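Local coordinates for protein beta-N-acetylglucosaminidase (Thermotoga maritima, PDB 3WO8) that probably hydrolyses terminal non-reducing N-acetyl-D-hexosamine residues from N-acetyl-beta-D-hexosaminides, as a TIM-barrel glycosidase of family 3, at residues 375-378 with 379-382; 51-54 with 55-59. All coordinates share one frame; numbering follows the deposited sequence.

Interaction 1 of 2, residues 375-378 with 379-382; sequences GGDY and DQIP
Asp379 N bonds back to Gly375 O at 3.1 Å, almost perfectly straight (177°), but the next two amides depart from that pattern: Gln380 N makes only weak bonds, to Gly376 O and Asp377 O, and Ile381 N turns to Tyr378 O, three residues back, at 3.1 Å. That last donor stands above the carbonyl plane of Tyr378, 57° out of it. Pro382 has no N-H to give to Tyr378 O, and the helix is kinked there; the proline CD lies 3.8 Å from Tyr378 O. The shift at Ile381 is consistent with this.

Ile381 meets Tyr378 on the buried side. Its CG1 lies anti to the carbonyl carbon (chi1 -70°), which turns the chain back along the helix and brings CD1 to 4.3 Å from Tyr378 CD1, at an oblique angle to the ring. Both side chains also pack on Val362 of strand 357-363. With an alanine in place of this isoleucine, CG1 and CD1 would be gone, and the Tyr378 ring and Val362 would probably lose the carbon packed against them. On the exposed side Asp379 folds back over the preceding turn, its CB 3.4 Å from Gly376 O and its OD1 3.6 Å from Gly375 O; OD1 also forms a salt bridge with Arg396. Asp377 turns its carboxylate elsewhere, with OD2 hydrogen-bonded to Thr460.

Tyr378 and Ile381 lay carbon on Val362, while Asp379 pairs with Arg396 of strand 391-397 and Asp377 with Thr460, so polar and apolar contacts both hold the helix to its neighbours. Along the backbone, the proline removes one amide donor, and Tyr378 O is met instead by Ile381 N, one residue nearer.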
# COMPACT_ATOMS: atom_id res chain seq x y z
N GLY B 375 -4.61 -14.68 -11.53
CA GLY B 375 -5.99 -14.51 -11.97
C GLY B 375 -6.46 -13.07 -12.07
O GLY B 375 -7.04 -12.66 -13.07
N GLY B 376 -6.23 -12.29 -11.03
CA GLY B 376 -6.64 -10.88 -11.09
C GLY B 376 -5.89 -10.15 -12.20
O GLY B 376 -6.37 -9.17 -12.80
N ASP B 377 -4.69 -10.67 -12.45
CA ASP B 377 -3.80 -10.17 -13.46
C ASP B 377 -4.35 -10.40 -14.86
O ASP B 377 -4.37 -9.51 -15.71
CB ASP B 377 -2.43 -10.85 -13.31
CG ASP B 377 -1.55 -10.23 -12.19
OD1 ASP B 377 -1.93 -9.24 -11.49
OD2 ASP B 377 -0.41 -10.77 -12.03
N TYR B 378 -4.83 -11.59 -15.11
CA TYR B 378 -5.41 -11.85 -16.41
C TYR B 378 -6.62 -10.98 -16.62
O TYR B 378 -6.78 -10.40 -17.69
CB TYR B 378 -5.79 -13.31 -16.56
CG TYR B 378 -4.70 -14.29 -16.37
CD1 TYR B 378 -3.41 -13.99 -16.73
CD2 TYR B 378 -4.96 -15.54 -15.83
CE1 TYR B 378 -2.38 -14.91 -16.52
CE2 TYR B 378 -3.97 -16.49 -15.65
CZ TYR B 378 -2.67 -16.17 -15.99
OH TYR B 378 -1.67 -17.10 -15.81
N ASP B 379 -7.48 -10.88 -15.61
CA ASP B 379 -8.65 -9.98 -15.70
C ASP B 379 -8.29 -8.55 -16.13
O ASP B 379 -9.07 -7.84 -16.78
CB ASP B 379 -9.36 -9.87 -14.37
CG ASP B 379 -10.02 -11.14 -13.95
OD1 ASP B 379 -10.11 -12.08 -14.76
OD2 ASP B 379 -10.47 -11.19 -12.78
N GLN B 380 -7.10 -8.14 -15.75
CA GLN B 380 -6.66 -6.76 -15.96
C GLN B 380 -6.10 -6.44 -17.37
O GLN B 380 -5.92 -5.28 -17.75
CB GLN B 380 -5.64 -6.43 -14.90
CG GLN B 380 -5.90 -5.12 -14.19
CD GLN B 380 -4.86 -4.95 -13.13
OE1 GLN B 380 -4.68 -5.86 -12.28
NE2 GLN B 380 -4.12 -3.82 -13.17
N ILE B 381 -5.85 -7.49 -18.15
CA ILE B 381 -5.22 -7.35 -19.45
C ILE B 381 -6.02 -6.51 -20.44
O ILE B 381 -5.43 -5.72 -21.18
CB ILE B 381 -4.91 -8.73 -20.02
CG1 ILE B 381 -3.79 -9.35 -19.19
CG2 ILE B 381 -4.50 -8.64 -21.48
CD1 ILE B 381 -3.45 -10.78 -19.54
N PRO B 382 -7.36 -6.64 -20.46
CA PRO B 382 -8.01 -5.82 -21.49
C PRO B 382 -7.93 -4.32 -21.23
O PRO B 382 -7.72 -3.57 -22.17
CB PRO B 382 -9.44 -6.30 -21.47
CG PRO B 382 -9.34 -7.71 -21.03
CD PRO B 382 -8.27 -7.68 -19.96

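Interaction 2 of 2, residues 51-54 with 55-59; sequences SKEY and LLMDF
Glu53 and Met57 sit one turn apart and their side chains cross obliquely, the methyl CE of Met57 lying 3.4 Å from Glu53 CG and 3.6 Å from Glu53 OE2. With CG anti to the backbone N (chi1 176°), the extended glutamate runs outward past that methyl, and its OE2 goes on to Tyr85 OH and to Ser88 N of the second subunit. Tyr54 and Leu55 lie side by side instead, pointing the same way, with Tyr54 CE1 4.1 Å from Leu55 CG. The tyrosine takes the torsion least comfortable in a helix, CG between the backbone N and the carbonyl carbon (chi1 67°), and this carries the ring obliquely past its neighbour's amide, CD1 3.1 Å from Leu55 N. In the backbone, Lys52 O receives Leu56 N at 3.1 Å, Glu53 O receives Met57 N at 2.8 Å, and Tyr54 O receives Asp58 N. Lys52 holds the N-cap position, and these bonds make up the first turn of helix 53-66. In this TIM barrel the helix comes after strand 42-45, onto which Leu56 packs, and the short helix 47-50, as in the alternating strand-helix repeat of the fold.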
# COMPACT_ATOMS: atom_id res chain seq x y z
N SER B 51 -4.13 4.74 -8.57
CA SER B 51 -4.88 3.50 -8.53
C SER B 51 -4.49 2.50 -9.61
O SER B 51 -5.03 1.44 -9.63
CB SER B 51 -6.35 3.77 -8.64
OG SER B 51 -6.69 3.88 -9.99
N LYS B 52 -3.58 2.82 -10.50
CA LYS B 52 -3.19 1.84 -11.51
C LYS B 52 -1.67 1.74 -11.40
O LYS B 52 -0.89 2.41 -12.09
CB LYS B 52 -3.60 2.32 -12.88
CG LYS B 52 -5.08 2.38 -13.13
CD LYS B 52 -5.51 1.14 -13.89
CE LYS B 52 -6.91 0.65 -13.54
NZ LYS B 52 -7.84 1.79 -13.57
N GLU B 53 -1.23 0.91 -10.51
CA GLU B 53 0.15 0.94 -10.15
C GLU B 53 1.11 0.89 -11.37
O GLU B 53 2.07 1.65 -11.41
CB GLU B 53 0.40 -0.15 -9.15
CG GLU B 53 1.81 -0.34 -8.73
CD GLU B 53 1.88 -1.18 -7.48
OE1 GLU B 53 1.18 -2.20 -7.40
OE2 GLU B 53 2.60 -0.78 -6.56
N TYR B 54 0.83 0.07 -12.38
CA TYR B 54 1.78 -0.01 -13.48
C TYR B 54 1.88 1.35 -14.17
O TYR B 54 2.96 1.73 -14.60
CB TYR B 54 1.44 -1.11 -14.48
CG TYR B 54 0.19 -0.83 -15.23
CD1 TYR B 54 0.20 -0.06 -16.39
CD2 TYR B 54 -1.03 -1.30 -14.76
CE1 TYR B 54 -0.97 0.20 -17.06
CE2 TYR B 54 -2.21 -1.05 -15.42
CZ TYR B 54 -2.18 -0.29 -16.56
OH TYR B 54 -3.35 -0.04 -17.20
N LEU B 55 0.81 2.13 -14.26
CA LEU B 55 0.96 3.50 -14.75
C LEU B 55 1.83 4.34 -13.82
O LEU B 55 2.72 5.03 -14.26
CB LEU B 55 -0.37 4.23 -14.84
CG LEU B 55 -1.24 4.18 -16.08
CD1 LEU B 55 -2.26 5.28 -15.86
CD2 LEU B 55 -0.43 4.37 -17.38
N LEU B 56 1.51 4.33 -12.53
CA LEU B 56 2.32 5.04 -11.57
C LEU B 56 3.78 4.75 -11.79
O LEU B 56 4.61 5.64 -11.77
CB LEU B 56 1.94 4.68 -10.14
CG LEU B 56 2.83 5.43 -9.15
CD1 LEU B 56 2.72 6.95 -9.36
CD2 LEU B 56 2.49 5.04 -7.75
N MET B 57 4.10 3.48 -12.04
CA MET B 57 5.48 3.11 -12.28
C MET B 57 6.05 3.71 -13.56
O MET B 57 7.16 4.23 -13.57
CB MET B 57 5.64 1.59 -12.27
CG MET B 57 5.46 0.95 -10.89
SD MET B 57 5.23 -0.84 -10.96
CE MET B 57 5.11 -1.10 -9.18
N ASP B 58 5.32 3.63 -14.65
CA ASP B 58 5.88 4.13 -15.90
C ASP B 58 5.97 5.63 -15.85
O ASP B 58 6.88 6.20 -16.40
CB ASP B 58 5.04 3.72 -17.08
CG ASP B 58 5.83 3.68 -18.36
OD1 ASP B 58 6.97 3.17 -18.30
OD2 ASP B 58 5.31 4.13 -19.41
N PHE B 59 5.06 6.26 -15.12
CA PHE B 59 5.10 7.71 -15.00
C PHE B 59 6.35 8.11 -14.24
O PHE B 59 7.01 9.03 -14.61
CB PHE B 59 3.80 8.22 -14.32
CG PHE B 59 3.49 9.69 -14.54
CD1 PHE B 59 4.25 10.50 -15.37
CD2 PHE B 59 2.42 10.26 -13.89
CE1 PHE B 59 3.96 11.83 -15.52
CE2 PHE B 59 2.09 11.57 -14.04
CZ PHE B 59 2.86 12.37 -14.86

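In the fold
Running from the N terminus, interaction 2 comes first, at the start of helix 53-66 in the family 3 TIM-barrel domain; interaction 1 follows over three hundred residues later, in helix 374-385 of the C-terminal domain. Each is local to one helix, so neither closes a long loop, and they lie in series without nesting or crossing. In space they meet: their centres are about 15 Å apart, and Gln380 NE2 packs 4.0 Å from Tyr54 CE2. Helix 374-385 joins strands 357-363 and 391-397 as a beta-alpha-beta unit. Helices 53-66 and 374-385 thus face each other across the junction of the two domains, with helix 462-471 touching both, while Glu53 reaches the second subunit.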